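Local structure of petrobactin biosynthesis protein AsbB (Bacillus anthracis, 3TO3) at residues 7-10 and 11-15; 175-178 and 179-183; 201-204 and 205-209; 217-220 and 221-225. The protein catalyses the ATP-dependent condensation of spermidine with citryl-spermidine intermediates, a step in the biosynthesis of the siderophore petrobactin. All blocks are in the same frame, centred on the assembly; numbering follows the deposited sequence.

Contact 1: 7-10 and 11-15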
loop_
_atom_site.group_PDB
_atom_site.type_symbol
_atom_site.label_atom_id
_atom_site.label_comp_id
_atom_site.label_asym_id
_atom_site.label_seq_id
_atom_site.Cartn_x
_atom_site.Cartn_y
_atom_site.Cartn_z
ATOM N N TYR B 7 -16.061 0.205 -17.797
ATOM C CA TYR B 7 -15.225 1.072 -16.965
ATOM C C TYR B 7 -13.761 0.875 -17.329
ATOM O O TYR B 7 -12.976 1.848 -17.377
ATOM C CB TYR B 7 -15.492 0.859 -15.471
ATOM C CG TYR B 7 -16.810 1.467 -15.058
ATOM C CD1 TYR B 7 -17.959 0.688 -14.938
ATOM C CD2 TYR B 7 -16.921 2.834 -14.847
ATOM C CE1 TYR B 7 -19.182 1.257 -14.582
ATOM C CE2 TYR B 7 -18.137 3.412 -14.492
ATOM C CZ TYR B 7 -19.262 2.622 -14.361
ATOM O OH TYR B 7 -20.461 3.212 -14.006
ATOM N N HIS B 8 -13.411 -0.375 -17.643
ATOM C CA HIS B 8 -12.082 -0.678 -18.131
ATOM C C HIS B 8 -11.836 0.077 -19.439
ATOM O O HIS B 8 -10.833 0.770 -19.600
ATOM C CB HIS B 8 -11.926 -2.183 -18.320
ATOM C CG HIS B 8 -10.613 -2.585 -18.910
ATOM N ND1 HIS B 8 -10.491 -3.068 -20.193
ATOM C CD2 HIS B 8 -9.364 -2.583 -18.390
ATOM C CE1 HIS B 8 -9.225 -3.348 -20.440
ATOM N NE2 HIS B 8 -8.520 -3.058 -19.363
ATOM N N THR B 9 -12.782 -0.027 -20.359
ATOM C CA THR B 9 -12.672 0.666 -21.638
ATOM C C THR B 9 -12.468 2.175 -21.503
ATOM O O THR B 9 -11.670 2.761 -22.239
ATOM C CB THR B 9 -13.884 0.356 -22.499
ATOM O OG1 THR B 9 -13.946 -1.061 -22.663
ATOM C CG2 THR B 9 -13.794 1.034 -23.875
ATOM N N LYS B 10 -13.161 2.790 -20.544
ATOM C CA LYS B 10 -13.038 4.230 -20.287
ATOM C C LYS B 10 -11.643 4.614 -19.854
ATOM O O LYS B 10 -11.064 5.584 -20.359
ATOM C CB LYS B 10 -14.012 4.689 -19.193
ATOM C CG LYS B 10 -15.462 4.780 -19.626
ATOM C CD LYS B 10 -16.311 5.372 -18.507
ATOM C CE LYS B 10 -17.787 5.434 -18.880
ATOM N NZ LYS B 10 -18.017 6.434 -19.956
ATOM N N ILE B 11 -11.119 3.872 -18.887
ATOM C CA ILE B 11 -9.794 4.144 -18.371
ATOM C C ILE B 11 -8.780 4.123 -19.494
ATOM O O ILE B 11 -7.922 5.027 -19.598
ATOM C CB ILE B 11 -9.349 3.085 -17.343
ATOM C CG1 ILE B 11 -10.197 3.200 -16.115
ATOM C CG2 ILE B 11 -7.953 3.403 -16.870
ATOM C CD1 ILE B 11 -9.841 4.428 -15.374
ATOM N N LEU B 12 -8.858 3.084 -20.328
ATOM C CA LEU B 12 -7.909 2.976 -21.427
ATOM C C LEU B 12 -8.037 4.131 -22.416
ATOM O O LEU B 12 -7.036 4.731 -22.790
ATOM C CB LEU B 12 -8.057 1.650 -22.150
ATOM C CG LEU B 12 -7.386 0.506 -21.423
ATOM C CD1 LEU B 12 -7.498 -0.761 -22.273
ATOM C CD2 LEU B 12 -5.941 0.871 -21.194
ATOM N N LYS B 13 -9.265 4.454 -22.822
ATOM C CA LYS B 13 -9.481 5.595 -23.703
ATOM C C LYS B 13 -8.967 6.893 -23.070
ATOM O O LYS B 13 -8.372 7.743 -23.741
ATOM C CB LYS B 13 -10.958 5.720 -24.100
ATOM C CG LYS B 13 -11.406 4.672 -25.105
ATOM C CD LYS B 13 -12.782 5.001 -25.690
ATOM C CE LYS B 13 -13.299 3.874 -26.598
ATOM N NZ LYS B 13 -14.789 3.927 -26.815
ATOM N N ALA B 14 -9.182 7.055 -21.775
ATOM C CA ALA B 14 -8.706 8.277 -21.132
ATOM C C ALA B 14 -7.187 8.362 -21.178
ATOM O O ALA B 14 -6.629 9.422 -21.481
ATOM C CB ALA B 14 -9.197 8.368 -19.692
ATOM N N ILE B 15 -6.520 7.251 -20.863
ATOM C CA ILE B 15 -5.061 7.242 -20.846
ATOM C C ILE B 15 -4.523 7.480 -22.235
ATOM O O ILE B 15 -3.478 8.113 -22.390
ATOM C CB ILE B 15 -4.436 5.916 -20.357
ATOM C CG1 ILE B 15 -4.812 5.644 -18.927
ATOM C CG2 ILE B 15 -2.933 6.038 -20.368
ATOM C CD1 ILE B 15 -4.563 6.841 -18.076
#

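Contact 2: 175-178 and 179-183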
loop_
_atom_site.group_PDB
_atom_site.type_symbol
_atom_site.label_atom_id
_atom_site.label_comp_id
_atom_site.label_asym_id
_atom_site.label_seq_id
_atom_site.Cartn_x
_atom_site.Cartn_y
_atom_site.Cartn_z
ATOM N N TYR B 175 -8.269 2.139 -10.235
ATOM C CA TYR B 175 -9.240 2.849 -11.068
ATOM C C TYR B 175 -10.719 2.624 -10.687
ATOM O O TYR B 175 -11.524 3.556 -10.755
ATOM C CB TYR B 175 -9.002 2.612 -12.553
ATOM C CG TYR B 175 -9.612 1.352 -13.149
ATOM C CD1 TYR B 175 -10.914 1.345 -13.649
ATOM C CD2 TYR B 175 -8.863 0.191 -13.281
ATOM C CE1 TYR B 175 -11.460 0.194 -14.232
ATOM C CE2 TYR B 175 -9.395 -0.954 -13.856
ATOM C CZ TYR B 175 -10.690 -0.959 -14.325
ATOM O OH TYR B 175 -11.203 -2.109 -14.902
ATOM N N ARG B 176 -11.057 1.405 -10.272
ATOM C CA ARG B 176 -12.443 1.046 -10.007
ATOM C C ARG B 176 -12.987 1.747 -8.761
ATOM O O ARG B 176 -14.051 2.353 -8.798
ATOM C CB ARG B 176 -12.577 -0.469 -9.917
ATOM C CG ARG B 176 -13.964 -0.987 -10.215
ATOM C CD ARG B 176 -13.930 -2.469 -10.582
ATOM N NE ARG B 176 -13.588 -2.651 -11.983
ATOM C CZ ARG B 176 -14.462 -2.464 -12.966
ATOM N NH1 ARG B 176 -15.706 -2.093 -12.675
ATOM N NH2 ARG B 176 -14.102 -2.631 -14.229
ATOM N N ASP B 177 -12.236 1.688 -7.663
ATOM C CA ASP B 177 -12.565 2.471 -6.486
ATOM C C ASP B 177 -12.606 3.965 -6.796
ATOM O O ASP B 177 -13.422 4.707 -6.240
ATOM C CB ASP B 177 -11.568 2.199 -5.358
ATOM C CG ASP B 177 -11.874 0.901 -4.601
ATOM O OD1 ASP B 177 -13.059 0.481 -4.536
ATOM O OD2 ASP B 177 -10.913 0.311 -4.065
ATOM N N ASN B 178 -11.724 4.412 -7.680
ATOM C CA ASN B 178 -11.684 5.830 -8.011
ATOM C C ASN B 178 -13.009 6.258 -8.668
ATOM O O ASN B 178 -13.594 7.304 -8.307
ATOM C CB ASN B 178 -10.490 6.172 -8.928
ATOM C CG ASN B 178 -10.342 7.641 -9.118
ATOM O OD1 ASN B 178 -10.181 8.382 -8.117
ATOM N ND2 ASN B 178 -10.462 8.109 -10.380
ATOM N N PHE B 179 -13.461 5.447 -9.632
ATOM C CA PHE B 179 -14.774 5.605 -10.243
ATOM C C PHE B 179 -15.903 5.611 -9.201
ATOM O O PHE B 179 -16.865 6.363 -9.334
ATOM C CB PHE B 179 -15.044 4.502 -11.240
ATOM C CG PHE B 179 -14.567 4.805 -12.624
ATOM C CD1 PHE B 179 -14.606 6.082 -13.127
ATOM C CD2 PHE B 179 -14.079 3.806 -13.423
ATOM C CE1 PHE B 179 -14.155 6.341 -14.416
ATOM C CE2 PHE B 179 -13.633 4.068 -14.701
ATOM C CZ PHE B 179 -13.673 5.335 -15.195
ATOM N N ARG B 180 -15.791 4.770 -8.181
ATOM C CA ARG B 180 -16.866 4.655 -7.216
ATOM C C ARG B 180 -16.926 5.835 -6.262
ATOM O O ARG B 180 -17.986 6.375 -6.008
ATOM C CB ARG B 180 -16.755 3.340 -6.421
ATOM C CG ARG B 180 -17.247 2.110 -7.162
ATOM C CD ARG B 180 -17.419 0.876 -6.227
ATOM N NE ARG B 180 -16.166 0.150 -6.025
ATOM C CZ ARG B 180 -15.795 -0.944 -6.692
ATOM N NH1 ARG B 180 -16.598 -1.473 -7.616
ATOM N NH2 ARG B 180 -14.614 -1.514 -6.430
ATOM N N TYR B 181 -15.795 6.138 -5.640
ATOM C CA TYR B 181 -15.740 7.170 -4.620
ATOM C C TYR B 181 -15.182 8.539 -4.966
ATOM O O TYR B 181 -15.299 9.461 -4.151
ATOM C CB TYR B 181 -15.021 6.602 -3.401
ATOM C CG TYR B 181 -15.656 5.322 -3.008
ATOM C CD1 TYR B 181 -16.977 5.299 -2.543
ATOM C CD2 TYR B 181 -14.970 4.127 -3.119
ATOM C CE1 TYR B 181 -17.600 4.094 -2.197
ATOM C CE2 TYR B 181 -15.574 2.916 -2.763
ATOM C CZ TYR B 181 -16.882 2.904 -2.303
ATOM O OH TYR B 181 -17.471 1.709 -1.974
ATOM N N GLY B 182 -14.623 8.701 -6.168
ATOM C CA GLY B 182 -14.011 9.971 -6.523
ATOM C C GLY B 182 -15.127 10.995 -6.647
ATOM O O GLY B 182 -16.195 10.719 -7.219
ATOM N N TYR B 183 -14.901 12.171 -6.082
ATOM C CA TYR B 183 -15.945 13.161 -5.997
ATOM C C TYR B 183 -16.391 13.653 -7.384
ATOM O O TYR B 183 -17.501 14.161 -7.535
ATOM C CB TYR B 183 -15.516 14.322 -5.089
ATOM C CG TYR B 183 -14.558 15.345 -5.700
ATOM C CD1 TYR B 183 -15.016 16.316 -6.598
ATOM C CD2 TYR B 183 -13.206 15.373 -5.341
ATOM C CE1 TYR B 183 -14.143 17.280 -7.147
ATOM C CE2 TYR B 183 -12.325 16.332 -5.877
ATOM C CZ TYR B 183 -12.799 17.277 -6.782
ATOM O OH TYR B 183 -11.934 18.212 -7.319
#

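Contact 3: 201-204 and 205-209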
loop_
_atom_site.group_PDB
_atom_site.type_symbol
_atom_site.label_atom_id
_atom_site.label_comp_id
_atom_site.label_asym_id
_atom_site.label_seq_id
_atom_site.Cartn_x
_atom_site.Cartn_y
_atom_site.Cartn_z
ATOM N N ALA B 201 -14.772 3.644 22.827
ATOM C CA ALA B 201 -15.470 4.645 22.021
ATOM C C ALA B 201 -15.851 5.805 22.917
ATOM O O ALA B 201 -16.220 5.588 24.068
ATOM C CB ALA B 201 -16.692 4.045 21.383
ATOM N N THR B 202 -15.722 7.026 22.403
ATOM C CA THR B 202 -16.157 8.227 23.107
ATOM C C THR B 202 -16.796 9.224 22.160
ATOM O O THR B 202 -16.432 9.363 21.007
ATOM C CB THR B 202 -15.008 9.023 23.769
ATOM O OG1 THR B 202 -13.904 9.098 22.862
ATOM C CG2 THR B 202 -14.557 8.385 25.063
ATOM N N VAL B 203 -17.765 9.925 22.697
ATOM C CA VAL B 203 -18.334 11.098 22.099
ATOM C C VAL B 203 -17.313 12.213 22.312
ATOM O O VAL B 203 -16.400 12.075 23.129
ATOM C CB VAL B 203 -19.639 11.327 22.833
ATOM C CG1 VAL B 203 -19.921 12.797 23.081
ATOM C CG2 VAL B 203 -20.759 10.559 22.124
ATOM N N GLY B 204 -17.406 13.278 21.536
ATOM C CA GLY B 204 -16.538 14.425 21.741
ATOM C C GLY B 204 -16.674 15.054 23.133
ATOM O O GLY B 204 -17.672 14.865 23.819
ATOM N N TYR B 205 -15.672 15.826 23.537
ATOM C CA TYR B 205 -15.657 16.431 24.859
ATOM C C TYR B 205 -16.964 17.203 25.084
ATOM O O TYR B 205 -17.344 18.063 24.266
ATOM C CB TYR B 205 -14.444 17.379 24.969
ATOM C CG TYR B 205 -14.281 18.064 26.315
ATOM C CD1 TYR B 205 -13.972 17.325 27.463
ATOM C CD2 TYR B 205 -14.424 19.443 26.439
ATOM C CE1 TYR B 205 -13.827 17.936 28.705
ATOM C CE2 TYR B 205 -14.280 20.075 27.681
ATOM C CZ TYR B 205 -13.975 19.310 28.805
ATOM O OH TYR B 205 -13.837 19.914 30.031
ATOM N N GLU B 206 -17.652 16.865 26.184
ATOM C CA GLU B 206 -18.874 17.538 26.634
ATOM C C GLU B 206 -19.997 17.525 25.603
ATOM O O GLU B 206 -20.897 18.357 25.649
ATOM C CB GLU B 206 -18.578 18.986 27.021
ATOM C CG GLU B 206 -17.783 19.100 28.313
ATOM C CD GLU B 206 -17.582 20.544 28.749
ATOM O OE1 GLU B 206 -16.960 20.754 29.825
ATOM O OE2 GLU B 206 -18.034 21.459 28.005
ATOM N N ASN B 207 -19.931 16.569 24.687
ATOM C CA ASN B 207 -20.882 16.447 23.588
ATOM C C ASN B 207 -22.000 15.414 23.813
ATOM O O ASN B 207 -22.832 15.217 22.950
ATOM C CB ASN B 207 -20.122 16.137 22.286
ATOM C CG ASN B 207 -20.966 16.370 21.046
ATOM O OD1 ASN B 207 -21.545 17.445 20.849
ATOM N ND2 ASN B 207 -21.067 15.350 20.223
ATOM N N GLU B 208 -22.003 14.736 24.953
ATOM C CA GLU B 208 -23.008 13.691 25.212
ATOM C C GLU B 208 -24.476 14.061 24.934
ATOM O O GLU B 208 -25.198 13.287 24.314
ATOM C CB GLU B 208 -22.883 13.118 26.631
ATOM C CG GLU B 208 -21.508 12.582 26.963
ATOM C CD GLU B 208 -20.544 13.635 27.526
ATOM O OE1 GLU B 208 -20.870 14.855 27.509
ATOM O OE2 GLU B 208 -19.451 13.216 27.997
ATOM N N VAL B 209 -24.934 15.221 25.380
ATOM C CA VAL B 209 -26.335 15.531 25.160
ATOM C C VAL B 209 -26.640 15.766 23.679
ATOM O O VAL B 209 -27.623 15.266 23.148
ATOM C CB VAL B 209 -26.814 16.715 26.021
ATOM C CG1 VAL B 209 -28.264 17.060 25.676
ATOM C CG2 VAL B 209 -26.672 16.370 27.510
#

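Contact 4: 217-220 and 221-225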
loop_
_atom_site.group_PDB
_atom_site.type_symbol
_atom_site.label_atom_id
_atom_site.label_comp_id
_atom_site.label_asym_id
_atom_site.label_seq_id
_atom_site.Cartn_x
_atom_site.Cartn_y
_atom_site.Cartn_z
ATOM N N SER B 217 -32.023 11.692 15.016
ATOM C CA SER B 217 -32.302 12.145 13.657
ATOM C C SER B 217 -31.556 11.352 12.600
ATOM O O SER B 217 -32.092 11.033 11.554
ATOM C CB SER B 217 -31.880 13.603 13.520
ATOM O OG SER B 217 -32.006 14.290 14.749
ATOM N N GLU B 218 -30.298 11.053 12.859
ATOM C CA GLU B 218 -29.465 10.478 11.818
ATOM C C GLU B 218 -29.770 9.002 11.541
ATOM O O GLU B 218 -29.706 8.560 10.399
ATOM C CB GLU B 218 -27.972 10.713 12.119
ATOM C CG GLU B 218 -27.598 12.176 12.087
ATOM C CD GLU B 218 -27.983 12.817 10.748
ATOM O OE1 GLU B 218 -27.502 12.323 9.692
ATOM O OE2 GLU B 218 -28.786 13.784 10.751
ATOM N N VAL B 219 -29.978 8.219 12.591
ATOM C CA VAL B 219 -30.461 6.844 12.459
ATOM C C VAL B 219 -31.993 6.670 12.356
ATOM O O VAL B 219 -32.499 5.948 11.493
ATOM C CB VAL B 219 -29.919 6.023 13.627
ATOM C CG1 VAL B 219 -30.111 4.544 13.373
ATOM C CG2 VAL B 219 -28.442 6.359 13.844
ATOM N N GLY B 220 -32.721 7.378 13.217
ATOM C CA GLY B 220 -34.146 7.195 13.383
ATOM C C GLY B 220 -34.447 6.349 14.609
ATOM O O GLY B 220 -33.693 5.436 14.921
ATOM N N GLU B 221 -35.554 6.614 15.294
ATOM C CA GLU B 221 -35.843 5.846 16.498
ATOM C C GLU B 221 -36.113 4.399 16.150
ATOM O O GLU B 221 -35.755 3.506 16.908
ATOM C CB GLU B 221 -37.045 6.394 17.268
ATOM C CG GLU B 221 -36.790 7.660 18.040
ATOM C CD GLU B 221 -37.120 8.888 17.231
ATOM O OE1 GLU B 221 -36.963 8.835 15.989
ATOM O OE2 GLU B 221 -37.547 9.899 17.833
ATOM N N ARG B 222 -36.754 4.170 15.008
ATOM C CA ARG B 222 -37.158 2.822 14.648
ATOM C C ARG B 222 -35.921 1.976 14.398
ATOM O O ARG B 222 -35.785 0.872 14.951
ATOM C CB ARG B 222 -38.065 2.819 13.415
ATOM C CG ARG B 222 -38.743 1.472 13.122
ATOM C CD ARG B 222 -39.396 1.475 11.740
ATOM N NE ARG B 222 -40.827 1.160 11.777
ATOM C CZ ARG B 222 -41.694 1.474 10.813
ATOM N NH1 ARG B 222 -41.283 2.128 9.727
ATOM N NH2 ARG B 222 -42.977 1.137 10.935
ATOM N N LYS B 223 -35.023 2.506 13.568
ATOM C CA LYS B 223 -33.801 1.807 13.206
ATOM C C LYS B 223 -32.938 1.589 14.445
ATOM O O LYS B 223 -32.443 0.484 14.682
ATOM C CB LYS B 223 -33.029 2.590 12.148
ATOM C CG LYS B 223 -32.764 1.800 10.886
ATOM C CD LYS B 223 -31.325 1.988 10.419
ATOM C CE LYS B 223 -31.233 2.509 8.981
ATOM N NZ LYS B 223 -32.040 1.685 8.020
ATOM N N LEU B 224 -32.780 2.643 15.242
ATOM C CA LEU B 224 -31.933 2.597 16.427
ATOM C C LEU B 224 -32.464 1.543 17.370
ATOM O O LEU B 224 -31.698 0.863 18.058
ATOM C CB LEU B 224 -31.898 3.956 17.122
ATOM C CG LEU B 224 -30.743 4.349 18.058
ATOM C CD1 LEU B 224 -29.381 3.801 17.629
ATOM C CD2 LEU B 224 -30.670 5.868 18.188
ATOM N N GLU B 225 -33.781 1.392 17.380
ATOM C CA GLU B 225 -34.412 0.445 18.276
ATOM C C GLU B 225 -34.060 -0.929 17.761
ATOM O O GLU B 225 -33.772 -1.839 18.522
ATOM C CB GLU B 225 -35.934 0.651 18.307
ATOM C CG GLU B 225 -36.662 -0.142 19.385
ATOM C CD GLU B 225 -38.080 0.382 19.648
ATOM O OE1 GLU B 225 -38.835 -0.273 20.413
ATOM O OE2 GLU B 225 -38.438 1.454 19.096
#

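Contact 1: 7-10 and 11-15
His8 and Leu12 meet one turn apart, their side chains running at an oblique angle so that the leucine lies across the imidazole. Leu12 CG sits over one face of the ring, and the tightest touch between the two side chains is Leu12 CD1 against His8 CE1 at 3.6 Å. The histidine reaches this place because its CG stands opposite the backbone N (chi1 176°), which carries the ring along the helix toward Leu12. Its polar end is turned to the dimer partner: NE2 is hydrogen-bonded to Trp251 NE1 of the second subunit, whose Tyr270 also meets the imidazole edge-to-face. With one side against Leu12 and NE2 bonded across the interface, the ring's rotation appears well fixed.

A different pairing occurs between Thr9 and Lys13, which run side by side in the same direction. The methyl carbon Thr9 CG2 lies 4.0 Å from Lys13 CE, a loose apolar touch along an otherwise extended lysine chain. Ile11 bends its CG1 back over the preceding turn, to 3.3 Å from Tyr7 O, the same carbonyl that accepts the hydrogen bond from Ile11 N. Ala14 repeats this three residues on: its N donates to Lys10 O at 2.8 Å and its CB rests near the same oxygen.

All four bonds between the two halves are i to i+4, so this is regular alpha helix. It is an amphipathic N-terminal helix: Thr9 and Lys13 are exposed, while the buried His8, Ile11 and Leu12 meet Trp251, Ile256 and Tyr270 of the second subunit, Ile11 also packing on helices 175-181 and 115-138 of its own chain.

Contact 2: 175-178 and 179-183
Tyr175, Arg176 and Asp177 accept i to i+4 hydrogen bonds from Phe179, Arg180 and Tyr181 in a short alpha helix, and one more, Gly182 N to Asn178 O at 2.8 Å, closes its last turn as Gly182 leaves helical geometry. Among side chains the polar link is Asp177 with Arg180, three residues on. Arg180 NH2 donates to Asp177 OD1 at 3.2 Å; the oxygen lies in the guanidinium plane, whereas the nitrogen approaches the carboxylate from above, the two planes standing 70° apart. A weak bond from Arg180 NE adds to this salt bridge, OD2 has a weak hydrogen bond to Trp249 NE1, and Arg176 O lies over one guanidinium face.

The two arginines cross with the methylenes of Arg176 against the guanidinium group of Arg180, Arg176 CG lying 3.7 Å from Arg180 NH1. Arg176 directs NH2 to Tyr175 OH at 3.0 Å and to a salt bridge with Asp5.

On the buried side, Phe179 CE2 reaches the edge of the Tyr175 ring, 4.0 Å from Tyr175 CD1. Both rings pack on helix 6-15. Asn178 OD1 is held by Arg170, and Tyr181 meets His247 edge-to-face.

The arrangement is a short amphipathic helix with an i to i+3 salt bridge on its outer side; its end, at Gly182, brings the chain to within about 4 Å of the side chain of Met284, an ATP-binding residue.

Contact 3: 201-204 and 205-209
Val203 and Asn207 make the closest side-chain touch, with Val203 CG1 lying 3.4 Å from Asn207 CB. Val203 CG1 also presses on the backbone just beyond, 3.4 Å from Glu208 N, and it touches Glu208 CG more loosely. One branch of the valine thus fills the inside of the bend where the chain turns from strand into helix. Val203 has an unusual chi1 of 141°, far from a staggered position, which may mean strain or an imprecisely placed side chain.

Behind the valine stands the turn itself, a type II beta turn from Gly204 to Asn207. Asn207 N donates to Gly204 O at 3.0 Å, approaching from well above the carbonyl plane, 42° out of it, so the bond is bent at the acceptor. Asn207 CB comes up beside the same oxygen. At the third position of the turn Glu206 takes a positive phi of 58°, as type II geometry requires. The two side chains at the tip lie against each other: Glu206 CG sits 3.7 Å above the centre of the Tyr205 ring.

Further out, backbone hydrogen bonds tie Thr202 to Met354 and Gly204 to Ser352, while Tyr205 is bonded through its backbone to Ala319 and rests its side chain on Lys482 and Met483. The chemistry implies that the shape of this strand-to-helix bend probably depends mainly on backbone bonds and on apolar contact by one valine methyl, rather than on charge pairing between its two halves.

Contact 4: 217-220 and 221-225
Gly220 O accepts the hydrogen bond from Leu224 N at 3.0 Å, a fairly straight bond (161° at the hydrogen) that opens the first turn of the helix. Leu224 CB follows its own nitrogen in, 3.2 Å from Gly220 O, so Leu224 meets the carbonyl with both its N and its CB.

Beside this bond Val219 reaches forward. Its CG1, opposite the backbone N at chi1 -167°, lies 3.7 Å from Lys223 CB and also touches Leu224 CB at 4.2 Å. The valine and lysine side chains cross at about a right angle, and the lysine, bent at successive torsions, carries its amino end away. On another side Glu221 folds back at chi2, bringing OE1 to 3.8 Å from Gly220 C.

Gly220 has a positive phi of 100°, a backbone conformation that suits glycine; it ends helix 208-219 and at once forms the N-cap of helix 221-232. The contact is therefore a tight glycine-centred elbow between two consecutive helices, with Val219 and Leu224 buried. Glu218 is salt-bridged to Arg295, which lies between strands 286-289 and 297-306.

How the contacts relate
All four contacts are partly buried; they differ in what they adjoin. Contacts 1 and 2 form one layer at the dimer interface: helix 6-15 packs on helix 175-181, with Ile11 CG1 3.8 Å from Phe179 CE2, and both reach the second subunit. Their chemistry is accordingly rich in aromatic rings, with Lys13 and Arg180 on the exposed side and Arg176 paired with Asp5. Contacts 3 and 4 lie at the two ends of helix 208-219, their centres about 19 Å apart, and neither meets another chain of the assembly. Each relies on a glycine carbonyl and a valine methyl, but contact 3 leads from a strand into that helix, whereas contact 4 passes from it to the next. Contact 2 alone comes close to an ATP-binding residue.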